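Local coordinates for pectinesterase 1 (Solanum lycopersicum, PDB 1XG2), which hydrolyses the methyl esters of pectin, releasing methanol and leaving free galacturonate units, and may contribute to cell-wall metabolism during fruit growth and ripening, at residues 200-205 / 234-239; 229-234 / 262-267; 143-148 / 163-168; 110-115 / 125-130. All coordinates share one frame; numbering follows the deposited sequence.

All four contacts lie in the right-handed parallel beta-helix of the pectinesterase domain, but they join its parts differently. Interactions 1, 2 and 3 run between consecutive coils, each pairing a strand or turn with its equivalent one coil on. Interactions 1 and 3 are buried and meet where strands 167-170 and 201-204 are neighbours. Interaction 2 shares S234 with interaction 1 and carries the pairing toward the last coils; it is only partly buried, the N264 amide adding to its backbone bonds and a water making a weak link on the outer side. Interaction 4, also buried, instead joins two different sheets through aliphatic groups, beside residues that probably bind substrate and stabilise the transition state.

Interaction 1 of 4, residues 200-205 / 234-239; sequences CNIIAS and SYLGGL
N201 faces Y235 and I202 faces L236 as parallel beta bridges between strands 201-204 and 235-236, which belong to successive coils of the right-handed parallel beta-helix. Backbone bonds run from Y235 N to C200 O, from I202 N to Y235 O at 2.8 Å and from G237 N to I202 O, so the strand 201-204 both gives and receives. At the start of the pair a side chain stands in for a carbonyl: C200 N reaches S234 OG at 3.1 Å and 165°. On the face bearing N201 and Y235, N201 OD1 lies 3.5 Å from Y235 CB, with amide and ring inclined by 37°. I203 adds its CG2 at the edge of that ring, 3.9 Å from Y235 CE2. On the opposite face I202 and L236 point the same way, their CD1 atoms 4.2 Å apart, and both pack on L219 and V231 inside the helix.

Farther out, N201 ND2 is held by Q167 OE1 of the preceding coil, while S234 OG also bonds M232 O. Past the strand end L239 closes the contact: its CG is wedged between backbone N and carbonyl carbon (chi1 83°), sending the two methyls back toward strand 201-204. L239 CD1 lies 4.0 Å from A204 CB and 3.5 Å from I203 O.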
loop_
_atom_site.group_PDB
_atom_site.type_symbol
_atom_site.label_atom_id
_atom_site.label_comp_id
_atom_site.label_asym_id
_atom_site.label_seq_id
_atom_site.Cartn_x
_atom_site.Cartn_y
_atom_site.Cartn_z
ATOM N N CYS A 200 -15.915 -10.387 1.581
ATOM C CA CYS A 200 -14.817 -11.250 1.953
ATOM C C CYS A 200 -15.242 -12.200 3.068
ATOM O O CYS A 200 -16.296 -12.040 3.691
ATOM C CB CYS A 200 -13.626 -10.400 2.408
ATOM S SG CYS A 200 -12.768 -9.586 1.024
ATOM N N ASN A 201 -14.394 -13.193 3.289
ATOM C CA ASN A 201 -14.526 -14.143 4.372
ATOM C C ASN A 201 -13.389 -13.881 5.327
ATOM O O ASN A 201 -12.254 -14.112 4.961
ATOM C CB ASN A 201 -14.343 -15.533 3.769
ATOM C CG ASN A 201 -15.340 -16.534 4.264
ATOM O OD1 ASN A 201 -16.500 -16.208 4.493
ATOM N ND2 ASN A 201 -14.900 -17.801 4.371
ATOM N N ILE A 202 -13.662 -13.393 6.536
ATOM C CA ILE A 202 -12.606 -13.190 7.531
ATOM C C ILE A 202 -12.756 -14.273 8.573
ATOM O O ILE A 202 -13.703 -14.267 9.365
ATOM C CB ILE A 202 -12.664 -11.795 8.167
ATOM C CG1 ILE A 202 -12.789 -10.730 7.074
ATOM C CG2 ILE A 202 -11.424 -11.569 9.010
ATOM C CD1 ILE A 202 -12.819 -9.300 7.579
ATOM N N ILE A 203 -11.820 -15.211 8.545
ATOM C CA ILE A 203 -11.955 -16.469 9.252
ATOM C C ILE A 203 -10.644 -16.893 9.902
ATOM O O ILE A 203 -9.586 -16.300 9.655
ATOM C CB ILE A 203 -12.434 -17.552 8.279
ATOM C CG1 ILE A 203 -11.435 -17.722 7.114
ATOM C CG2 ILE A 203 -13.814 -17.190 7.746
ATOM C CD1 ILE A 203 -11.748 -18.897 6.195
ATOM N N ALA A 204 -10.735 -17.946 10.712
ATOM C CA ALA A 204 -9.582 -18.532 11.369
ATOM C C ALA A 204 -9.064 -19.738 10.574
ATOM O O ALA A 204 -9.830 -20.505 9.989
ATOM C CB ALA A 204 -9.958 -18.971 12.775
ATOM N N SER A 205 -7.751 -19.894 10.573
ATOM C CA SER A 205 -7.110 -21.115 10.110
ATOM C C SER A 205 -7.422 -22.265 11.066
ATOM O O SER A 205 -7.889 -22.047 12.193
ATOM C CB SER A 205 -5.615 -20.903 10.084
ATOM O OG SER A 205 -5.169 -20.724 11.409
ATOM N N SER A 234 -19.371 -8.465 4.513
ATOM C CA SER A 234 -18.441 -9.570 4.683
ATOM C C SER A 234 -18.872 -10.490 5.819
ATOM O O SER A 234 -19.631 -10.097 6.717
ATOM C CB SER A 234 -17.029 -9.045 4.973
ATOM O OG SER A 234 -16.498 -8.330 3.871
ATOM N N TYR A 235 -18.388 -11.723 5.749
ATOM C CA TYR A 235 -18.575 -12.698 6.803
ATOM C C TYR A 235 -17.424 -12.573 7.772
ATOM O O TYR A 235 -16.261 -12.626 7.375
ATOM C CB TYR A 235 -18.634 -14.109 6.232
ATOM C CG TYR A 235 -18.683 -15.194 7.291
ATOM C CD1 TYR A 235 -19.906 -15.719 7.719
ATOM C CD2 TYR A 235 -17.512 -15.706 7.862
ATOM C CE1 TYR A 235 -19.962 -16.713 8.696
ATOM C CE2 TYR A 235 -17.562 -16.703 8.845
ATOM C CZ TYR A 235 -18.792 -17.205 9.241
ATOM O OH TYR A 235 -18.857 -18.184 10.202
ATOM N N LEU A 236 -17.760 -12.404 9.045
ATOM C CA LEU A 236 -16.786 -12.325 10.129
ATOM C C LEU A 236 -16.960 -13.531 11.050
ATOM O O LEU A 236 -18.030 -13.706 11.654
ATOM C CB LEU A 236 -17.007 -11.039 10.926
ATOM C CG LEU A 236 -16.365 -9.763 10.363
ATOM C CD1 LEU A 236 -16.755 -9.544 8.939
ATOM C CD2 LEU A 236 -16.724 -8.536 11.203
ATOM N N GLY A 237 -15.922 -14.360 11.146
ATOM C CA GLY A 237 -15.933 -15.530 12.005
ATOM C C GLY A 237 -15.891 -15.154 13.474
ATOM O O GLY A 237 -15.668 -13.995 13.829
ATOM N N GLY A 238 -16.103 -16.142 14.341
ATOM C CA GLY A 238 -16.078 -15.921 15.778
ATOM C C GLY A 238 -14.720 -15.516 16.318
ATOM O O GLY A 238 -14.614 -15.064 17.463
ATOM N N LEU A 239 -13.673 -15.651 15.504
ATOM C CA LEU A 239 -12.340 -15.210 15.903
ATOM C C LEU A 239 -12.259 -13.712 16.179
ATOM O O LEU A 239 -11.370 -13.261 16.919
ATOM C CB LEU A 239 -11.297 -15.596 14.849
ATOM C CG LEU A 239 -11.132 -14.669 13.631
ATOM C CD1 LEU A 239 -9.828 -14.952 12.923
ATOM C CD2 LEU A 239 -12.294 -14.816 12.688
#

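Interaction 2 of 4, residues 229-234 / 262-267; sequences TVVMES and FMNNGP
M232 and F262 form a parallel beta bridge at the point where two neighbouring coils of the beta-helix leave their strands for a turn; E233 and M263, the next residue of each, both have left-handed backbone angles. The tight part of the contact is gripped by the N264 amide, which links two backbone groups of the preceding coil. N264 ND2 donates to V231 O at 3.1 Å, approaching 60° above the plane of that carbonyl, whereas F262 N reaches the same oxygen from the opposite face. On the amide's other branch, N264 OD1 accepts S234 N at 3.0 Å, in the plane of the amide carbonyl and on a lone pair. With both branches engaged, the rotation of the N264 side chain is fixed. E233 N to F262 O, at 2.8 Å, and N265 N to S234 O complete the backbone pairing. Beside them M232 CB sits at the edge of the F262 ring, 3.9 Å from F262 CD2. M232 SD makes an oblique Met-aromatic contact, 5.5 Å from the ring centroid.

The outer side is more exposed and has fewer direct bonds. M263 folds over its own neighbour, CG lying above the centre of the F262 ring, and E233 runs alongside it in van der Waals contact, OE2 3.4 Å from M263 CB. The link through water is the loose one: exposed N265 donates from ND2 to a water at 2.9 Å, and that water makes a weak bond of 3.4 Å to E233 O.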
loop_
_atom_site.group_PDB
_atom_site.type_symbol
_atom_site.label_atom_id
_atom_site.label_comp_id
_atom_site.label_asym_id
_atom_site.label_seq_id
_atom_site.Cartn_x
_atom_site.Cartn_y
_atom_site.Cartn_z
ATOM N N THR A 229 -10.096 2.349 7.338
ATOM C CA THR A 229 -10.404 0.986 6.992
ATOM C C THR A 229 -11.896 0.743 7.152
ATOM O O THR A 229 -12.496 1.154 8.149
ATOM C CB THR A 229 -9.624 0.042 7.908
ATOM O OG1 THR A 229 -8.215 0.267 7.753
ATOM C CG2 THR A 229 -9.839 -1.416 7.532
ATOM N N VAL A 230 -12.494 0.088 6.167
ATOM C CA VAL A 230 -13.893 -0.290 6.231
ATOM C C VAL A 230 -14.047 -1.730 5.818
ATOM O O VAL A 230 -13.442 -2.191 4.839
ATOM C CB VAL A 230 -14.771 0.593 5.342
ATOM C CG1 VAL A 230 -16.192 0.062 5.288
ATOM C CG2 VAL A 230 -14.761 2.003 5.859
ATOM N N VAL A 231 -14.848 -2.446 6.597
ATOM C CA VAL A 231 -15.139 -3.840 6.341
ATOM C C VAL A 231 -16.645 -3.912 6.099
ATOM O O VAL A 231 -17.415 -3.569 6.985
ATOM C CB VAL A 231 -14.772 -4.720 7.538
ATOM C CG1 VAL A 231 -15.194 -6.168 7.272
ATOM C CG2 VAL A 231 -13.271 -4.623 7.845
ATOM N N MET A 232 -17.058 -4.319 4.905
ATOM C CA MET A 232 -18.486 -4.325 4.572
ATOM C C MET A 232 -18.968 -5.528 3.782
ATOM O O MET A 232 -18.219 -6.148 3.037
ATOM C CB MET A 232 -18.874 -3.018 3.873
ATOM C CG MET A 232 -18.178 -2.694 2.609
ATOM S SD MET A 232 -18.447 -0.927 2.144
ATOM C CE MET A 232 -17.660 -0.970 0.582
ATOM N N GLU A 233 -20.245 -5.863 3.977
ATOM C CA GLU A 233 -20.873 -6.995 3.328
ATOM C C GLU A 233 -20.008 -8.246 3.372
ATOM O O GLU A 233 -19.931 -8.997 2.402
ATOM C CB GLU A 233 -21.258 -6.642 1.886
ATOM C CG GLU A 233 -22.355 -5.590 1.792
ATOM C CD GLU A 233 -23.776 -6.143 2.004
ATOM O OE1 GLU A 233 -23.973 -7.385 2.142
ATOM O OE2 GLU A 233 -24.716 -5.313 2.038
ATOM N N SER A 234 -19.371 -8.465 4.513
ATOM C CA SER A 234 -18.441 -9.570 4.683
ATOM C C SER A 234 -18.872 -10.490 5.819
ATOM O O SER A 234 -19.631 -10.097 6.717
ATOM C CB SER A 234 -17.029 -9.045 4.973
ATOM O OG SER A 234 -16.498 -8.330 3.871
ATOM N N PHE A 262 -20.171 -2.056 7.737
ATOM C CA PHE A 262 -21.447 -1.922 7.030
ATOM C C PHE A 262 -21.953 -3.291 6.611
ATOM O O PHE A 262 -21.343 -3.957 5.785
ATOM C CB PHE A 262 -21.261 -1.042 5.784
ATOM C CG PHE A 262 -22.477 -0.914 4.897
ATOM C CD1 PHE A 262 -23.562 -0.140 5.285
ATOM C CD2 PHE A 262 -22.516 -1.525 3.654
ATOM C CE1 PHE A 262 -24.673 0.002 4.452
ATOM C CE2 PHE A 262 -23.612 -1.384 2.812
ATOM C CZ PHE A 262 -24.696 -0.614 3.213
ATOM N N MET A 263 -23.073 -3.708 7.188
ATOM C CA MET A 263 -23.846 -4.871 6.730
ATOM C C MET A 263 -23.019 -6.173 6.683
ATOM O O MET A 263 -23.162 -6.998 5.791
ATOM C CB MET A 263 -24.400 -4.558 5.339
ATOM C CG MET A 263 -25.373 -3.377 5.350
ATOM S SD MET A 263 -26.834 -3.706 6.345
ATOM C CE MET A 263 -27.576 -2.071 6.242
ATOM N N ASN A 264 -22.167 -6.378 7.674
ATOM C CA ASN A 264 -21.474 -7.656 7.821
ATOM C C ASN A 264 -22.383 -8.727 8.438
ATOM O O ASN A 264 -23.435 -8.421 9.010
ATOM C CB ASN A 264 -20.223 -7.481 8.666
ATOM C CG ASN A 264 -19.229 -6.532 8.034
ATOM O OD1 ASN A 264 -19.004 -6.574 6.838
ATOM N ND2 ASN A 264 -18.639 -5.674 8.840
ATOM N N ASN A 265 -21.983 -9.980 8.300
ATOM C CA ASN A 265 -22.742 -11.096 8.856
ATOM C C ASN A 265 -21.778 -12.094 9.480
ATOM O O ASN A 265 -20.564 -11.940 9.357
ATOM C CB ASN A 265 -23.598 -11.752 7.765
ATOM C CG ASN A 265 -22.764 -12.474 6.725
ATOM O OD1 ASN A 265 -22.646 -13.699 6.748
ATOM N ND2 ASN A 265 -22.184 -11.722 5.812
ATOM N N GLY A 266 -22.319 -13.089 10.176
ATOM C CA GLY A 266 -21.513 -14.102 10.834
ATOM C C GLY A 266 -21.348 -13.886 12.321
ATOM O O GLY A 266 -21.716 -12.843 12.854
ATOM N N PRO A 267 -20.812 -14.889 13.010
ATOM C CA PRO A 267 -20.734 -14.871 14.482
ATOM C C PRO A 267 -19.864 -13.763 15.079
ATOM O O PRO A 267 -20.028 -13.460 16.247
ATOM C CB PRO A 267 -20.151 -16.251 14.839
ATOM C CG PRO A 267 -20.196 -17.070 13.606
ATOM C CD PRO A 267 -20.285 -16.140 12.434
HETATM O O HOH W 1 -21.033 -12.096 3.186
#

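Interaction 3 of 4, residues 143-148 / 163-168; sequences YRDSYV and FQKCQL
Y143 and F163 stack ring on ring, offset, with centroids 4.6 Å apart and planes 21° from parallel. F163 CE2 lies over one face of the Y143 ring toward its rim, and Y143 CD1 does the same over F163; in both residues CG stands beside the backbone N (chi1 -67° and -64°), which keeps the rings side by side. The second flat group is the R144 guanidinium. K165 CG covers one of its faces, 3.9 Å above the centre, while Q164 OE1 and D145 OD1 lie at its edge. The bond from R144 NH1 to Q164 OE1 is 3.1 Å long but bent, and so weak, and R144 NE forms a salt bridge with D145 OD2 whose hydrogen bond is weak. K165 NZ comes within 4.0 Å of R144 NH2, a closeness probably eased by its salt bridge to D317; Q164 NE2 is hydrogen-bonded to V312 O.

Just past the bend at D145 and K165, S146 N donates to C166 SG at 3.6 Å, the cysteine being unlinked in this structure. Backbone bonds bracket the bend: Q164 N to Y143 O at 2.8 Å before it, Q167 N to S146 O and V148 N to Q167 O after it. V148 CB then meets L168 CD2.

These are consecutive coils of the parallel beta-helix. Strands 140-144 and 160-164 lie between 120-123 and 194-198 in one sheet; strands 147-150 and 167-170 lie between 126-128 and 201-204 in the next. The F163 ring and L168 reach inward to I155 of strand 155-157.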
loop_
_atom_site.group_PDB
_atom_site.type_symbol
_atom_site.label_atom_id
_atom_site.label_comp_id
_atom_site.label_asym_id
_atom_site.label_seq_id
_atom_site.Cartn_x
_atom_site.Cartn_y
_atom_site.Cartn_z
ATOM N N TYR A 143 -7.731 -6.605 -5.215
ATOM C CA TYR A 143 -7.519 -7.999 -4.875
ATOM C C TYR A 143 -8.842 -8.736 -5.020
ATOM O O TYR A 143 -9.848 -8.322 -4.465
ATOM C CB TYR A 143 -7.003 -8.144 -3.439
ATOM C CG TYR A 143 -5.616 -7.583 -3.288
ATOM C CD1 TYR A 143 -5.401 -6.199 -3.245
ATOM C CD2 TYR A 143 -4.515 -8.416 -3.185
ATOM C CE1 TYR A 143 -4.126 -5.671 -3.113
ATOM C CE2 TYR A 143 -3.222 -7.889 -3.063
ATOM C CZ TYR A 143 -3.041 -6.517 -3.050
ATOM O OH TYR A 143 -1.772 -5.983 -2.947
ATOM N N ARG A 144 -8.821 -9.829 -5.765
ATOM C CA ARG A 144 -10.024 -10.569 -6.103
ATOM C C ARG A 144 -9.774 -12.063 -6.001
ATOM O O ARG A 144 -8.759 -12.569 -6.482
ATOM C CB ARG A 144 -10.452 -10.201 -7.518
ATOM C CG ARG A 144 -11.667 -10.932 -8.053
ATOM C CD ARG A 144 -12.997 -10.537 -7.413
ATOM N NE ARG A 144 -14.047 -11.456 -7.848
ATOM C CZ ARG A 144 -15.331 -11.148 -8.003
ATOM N NH1 ARG A 144 -15.795 -9.930 -7.730
ATOM N NH2 ARG A 144 -16.172 -12.084 -8.426
ATOM N N ASP A 145 -10.740 -12.772 -5.411
ATOM C CA ASP A 145 -10.736 -14.231 -5.362
ATOM C C ASP A 145 -9.438 -14.808 -4.781
ATOM O O ASP A 145 -8.974 -15.858 -5.211
ATOM C CB ASP A 145 -10.979 -14.801 -6.761
ATOM C CG ASP A 145 -12.396 -14.553 -7.265
ATOM O OD1 ASP A 145 -12.623 -14.757 -8.476
ATOM O OD2 ASP A 145 -13.335 -14.165 -6.542
ATOM N N SER A 146 -8.854 -14.110 -3.810
ATOM C CA SER A 146 -7.529 -14.469 -3.318
ATOM C C SER A 146 -7.595 -14.896 -1.854
ATOM O O SER A 146 -8.571 -14.638 -1.157
ATOM C CB SER A 146 -6.558 -13.296 -3.515
ATOM O OG SER A 146 -6.280 -13.081 -4.898
ATOM N N TYR A 147 -6.530 -15.554 -1.405
ATOM C CA TYR A 147 -6.372 -15.972 -0.032
ATOM C C TYR A 147 -5.185 -15.180 0.514
ATOM O O TYR A 147 -4.129 -15.178 -0.091
ATOM C CB TYR A 147 -6.098 -17.474 -0.043
ATOM C CG TYR A 147 -6.001 -18.193 1.264
ATOM C CD1 TYR A 147 -7.078 -18.935 1.763
ATOM C CD2 TYR A 147 -4.792 -18.221 1.967
ATOM C CE1 TYR A 147 -6.952 -19.659 2.974
ATOM C CE2 TYR A 147 -4.653 -18.939 3.151
ATOM C CZ TYR A 147 -5.724 -19.653 3.663
ATOM O OH TYR A 147 -5.546 -20.344 4.859
ATOM N N VAL A 148 -5.391 -14.448 1.601
ATOM C CA VAL A 148 -4.315 -13.746 2.283
ATOM C C VAL A 148 -4.326 -14.240 3.716
ATOM O O VAL A 148 -5.351 -14.154 4.395
ATOM C CB VAL A 148 -4.508 -12.224 2.264
ATOM C CG1 VAL A 148 -3.314 -11.526 2.896
ATOM C CG2 VAL A 148 -4.721 -11.732 0.832
ATOM N N PHE A 163 -10.329 -5.185 -1.424
ATOM C CA PHE A 163 -10.335 -6.646 -1.401
ATOM C C PHE A 163 -11.767 -7.089 -1.619
ATOM O O PHE A 163 -12.675 -6.678 -0.891
ATOM C CB PHE A 163 -9.823 -7.181 -0.063
ATOM C CG PHE A 163 -8.395 -6.844 0.208
ATOM C CD1 PHE A 163 -8.054 -5.614 0.741
ATOM C CD2 PHE A 163 -7.381 -7.758 -0.073
ATOM C CE1 PHE A 163 -6.733 -5.287 0.963
ATOM C CE2 PHE A 163 -6.060 -7.437 0.153
ATOM C CZ PHE A 163 -5.737 -6.210 0.678
ATOM N N GLN A 164 -11.978 -7.913 -2.633
ATOM C CA GLN A 164 -13.303 -8.379 -2.965
ATOM C C GLN A 164 -13.310 -9.882 -3.142
ATOM O O GLN A 164 -12.520 -10.408 -3.907
ATOM C CB GLN A 164 -13.754 -7.703 -4.250
ATOM C CG GLN A 164 -15.195 -7.370 -4.293
ATOM C CD GLN A 164 -15.542 -6.579 -5.531
ATOM O OE1 GLN A 164 -15.422 -7.094 -6.640
ATOM N NE2 GLN A 164 -15.949 -5.328 -5.352
ATOM N N LYS A 165 -14.219 -10.565 -2.448
ATOM C CA LYS A 165 -14.329 -12.023 -2.525
ATOM C C LYS A 165 -12.995 -12.733 -2.242
ATOM O O LYS A 165 -12.637 -13.718 -2.889
ATOM C CB LYS A 165 -14.922 -12.453 -3.873
ATOM C CG LYS A 165 -16.234 -11.759 -4.206
ATOM C CD LYS A 165 -17.429 -12.668 -4.125
ATOM C CE LYS A 165 -18.751 -11.906 -4.387
ATOM N NZ LYS A 165 -19.166 -11.859 -5.838
ATOM N N CYS A 166 -12.276 -12.211 -1.257
ATOM C CA CYS A 166 -11.066 -12.836 -0.746
ATOM C C CYS A 166 -11.358 -13.515 0.579
ATOM O O CYS A 166 -12.275 -13.125 1.288
ATOM C CB CYS A 166 -9.971 -11.790 -0.533
ATOM S SG CYS A 166 -9.416 -11.015 -2.078
ATOM N N GLN A 167 -10.556 -14.519 0.910
ATOM C CA GLN A 167 -10.574 -15.113 2.233
ATOM C C GLN A 167 -9.358 -14.566 2.984
ATOM O O GLN A 167 -8.219 -14.779 2.578
ATOM C CB GLN A 167 -10.548 -16.639 2.119
ATOM C CG GLN A 167 -11.687 -17.167 1.262
ATOM C CD GLN A 167 -11.983 -18.648 1.461
ATOM O OE1 GLN A 167 -12.643 -19.037 2.436
ATOM N NE2 GLN A 167 -11.528 -19.471 0.524
ATOM N N LEU A 168 -9.634 -13.806 4.035
ATOM C CA LEU A 168 -8.624 -13.205 4.891
ATOM C C LEU A 168 -8.580 -14.063 6.148
ATOM O O LEU A 168 -9.522 -14.083 6.941
ATOM C CB LEU A 168 -8.974 -11.754 5.198
ATOM C CG LEU A 168 -9.333 -10.918 3.959
ATOM C CD1 LEU A 168 -9.622 -9.494 4.348
ATOM C CD2 LEU A 168 -8.245 -10.973 2.947
#

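Interaction 4 of 4, residues 110-115 / 125-130; sequences AVALRV and CRIDAY
I127 meets A112 and L113 through aliphatic carbon. Its CG2, anti to the backbone N, enters between the two residues, 3.8 Å from A112 CB and 3.9 Å from L113 CB. Farther along, I127 CD1 approaches L113 CD2 at 3.9 Å, the two side chains crossing at a slant. A112 CB also touches A129 CB at 4.2 Å.

Methyl groups likewise rest against carbonyl oxygens: A112 CB is 3.7 Å from D128 O, and A129 CB packs on A110 O. Strands 113-115 and 126-128 belong to different sheets of the right-handed parallel beta-helix, so these contacts lie in its interior, between the sheets, rather than pairing strands; L113 extends the packing to L85 and L134, its neighbours on adjacent coils.

Polar linkage comes through water, which is hydrogen-bonded to A110 O at 2.7 Å and accepts from Y130 N at 2.9 Å. This end of the contact borders the active site: the A110 side chain is about 6 Å from those of Q109, which probably binds substrate, and Q131, which probably stabilises the transition state.

The D128 side chain points away from segment 110-115, and its OD2 forms a salt bridge with R171; Y130 makes a cation-pi contact with the same arginine.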
loop_
_atom_site.group_PDB
_atom_site.type_symbol
_atom_site.label_atom_id
_atom_site.label_comp_id
_atom_site.label_asym_id
_atom_site.label_seq_id
_atom_site.Cartn_x
_atom_site.Cartn_y
_atom_site.Cartn_z
ATOM N N ALA A 110 8.037 -9.626 8.098
ATOM C CA ALA A 110 8.585 -10.404 7.006
ATOM C C ALA A 110 7.509 -10.528 5.904
ATOM O O ALA A 110 6.623 -11.365 5.988
ATOM C CB ALA A 110 9.014 -11.768 7.517
ATOM N N VAL A 111 7.618 -9.665 4.901
ATOM C CA VAL A 111 6.593 -9.451 3.884
ATOM C C VAL A 111 6.657 -10.532 2.815
ATOM O O VAL A 111 7.746 -10.883 2.338
ATOM C CB VAL A 111 6.773 -8.055 3.223
ATOM C CG1 VAL A 111 5.761 -7.852 2.039
ATOM C CG2 VAL A 111 6.641 -6.952 4.248
ATOM N N ALA A 112 5.493 -11.072 2.447
ATOM C CA ALA A 112 5.396 -11.930 1.275
ATOM C C ALA A 112 5.339 -11.081 0.006
ATOM O O ALA A 112 6.266 -11.100 -0.814
ATOM C CB ALA A 112 4.198 -12.854 1.374
ATOM N N LEU A 113 4.277 -10.301 -0.134
ATOM C CA LEU A 113 4.082 -9.449 -1.297
ATOM C C LEU A 113 4.036 -7.971 -0.926
ATOM O O LEU A 113 3.267 -7.566 -0.055
ATOM C CB LEU A 113 2.771 -9.819 -1.987
ATOM C CG LEU A 113 2.344 -8.989 -3.201
ATOM C CD1 LEU A 113 3.269 -9.212 -4.382
ATOM C CD2 LEU A 113 0.911 -9.343 -3.555
ATOM N N ARG A 114 4.829 -7.166 -1.622
ATOM C CA ARG A 114 4.672 -5.715 -1.578
ATOM C C ARG A 114 4.221 -5.206 -2.935
ATOM O O ARG A 114 4.818 -5.514 -3.962
ATOM C CB ARG A 114 5.950 -5.006 -1.159
ATOM C CG ARG A 114 5.903 -3.496 -1.372
ATOM C CD ARG A 114 6.994 -2.747 -0.639
ATOM N NE ARG A 114 8.325 -3.152 -1.085
ATOM C CZ ARG A 114 8.894 -2.781 -2.236
ATOM N NH1 ARG A 114 8.271 -1.977 -3.087
ATOM N NH2 ARG A 114 10.115 -3.215 -2.531
ATOM N N VAL A 115 3.159 -4.416 -2.925
ATOM C CA VAL A 115 2.682 -3.766 -4.130
ATOM C C VAL A 115 2.648 -2.257 -3.929
ATOM O O VAL A 115 2.036 -1.771 -2.984
ATOM C CB VAL A 115 1.297 -4.282 -4.508
ATOM C CG1 VAL A 115 0.829 -3.650 -5.799
ATOM C CG2 VAL A 115 1.316 -5.827 -4.637
ATOM N N CYS A 125 -4.768 -15.439 -6.108
ATOM C CA CYS A 125 -3.448 -15.646 -5.523
ATOM C C CYS A 125 -3.566 -16.057 -4.078
ATOM O O CYS A 125 -4.567 -15.772 -3.446
ATOM C CB CYS A 125 -2.635 -14.357 -5.610
ATOM S SG CYS A 125 -2.173 -13.976 -7.300
ATOM N N ARG A 126 -2.516 -16.696 -3.558
ATOM C CA ARG A 126 -2.414 -17.056 -2.155
ATOM C C ARG A 126 -1.190 -16.304 -1.604
ATOM O O ARG A 126 -0.096 -16.525 -2.068
ATOM C CB ARG A 126 -2.219 -18.573 -2.025
ATOM C CG ARG A 126 -2.303 -19.106 -0.597
ATOM C CD ARG A 126 -2.450 -20.641 -0.494
ATOM N NE ARG A 126 -1.479 -21.317 -1.351
ATOM C CZ ARG A 126 -0.270 -21.700 -0.984
ATOM N NH1 ARG A 126 0.162 -21.507 0.261
ATOM N NH2 ARG A 126 0.517 -22.286 -1.864
ATOM N N ILE A 127 -1.389 -15.404 -0.650
ATOM C CA ILE A 127 -0.297 -14.625 -0.071
ATOM C C ILE A 127 -0.154 -15.085 1.361
ATOM O O ILE A 127 -1.068 -14.953 2.136
ATOM C CB ILE A 127 -0.594 -13.115 -0.163
ATOM C CG1 ILE A 127 -1.138 -12.733 -1.564
ATOM C CG2 ILE A 127 0.635 -12.316 0.176
ATOM C CD1 ILE A 127 -0.223 -13.020 -2.732
ATOM N N ASP A 128 1.013 -15.619 1.710
ATOM C CA ASP A 128 1.184 -16.418 2.922
ATOM C C ASP A 128 2.427 -15.968 3.692
ATOM O O ASP A 128 3.527 -16.038 3.177
ATOM C CB ASP A 128 1.291 -17.901 2.518
ATOM C CG ASP A 128 1.740 -18.814 3.660
ATOM O OD1 ASP A 128 1.729 -20.049 3.467
ATOM O OD2 ASP A 128 2.138 -18.412 4.765
ATOM N N ALA A 129 2.215 -15.459 4.898
ATOM C CA ALA A 129 3.278 -15.192 5.863
ATOM C C ALA A 129 2.657 -15.067 7.268
ATOM O O ALA A 129 1.580 -15.601 7.525
ATOM C CB ALA A 129 4.049 -13.941 5.478
ATOM N N TYR A 130 3.327 -14.358 8.159
ATOM C CA TYR A 130 2.848 -14.142 9.521
ATOM C C TYR A 130 2.668 -12.650 9.769
ATOM O O TYR A 130 1.610 -12.114 9.444
ATOM C CB TYR A 130 3.793 -14.803 10.540
ATOM C CG TYR A 130 3.653 -16.298 10.559
ATOM C CD1 TYR A 130 4.240 -17.072 9.569
ATOM C CD2 TYR A 130 2.878 -16.935 11.522
ATOM C CE1 TYR A 130 4.108 -18.437 9.565
ATOM C CE2 TYR A 130 2.729 -18.304 11.509
ATOM C CZ TYR A 130 3.345 -19.044 10.531
ATOM O OH TYR A 130 3.212 -20.404 10.512
HETATM O O HOH W 2 5.884 -12.971 8.063
#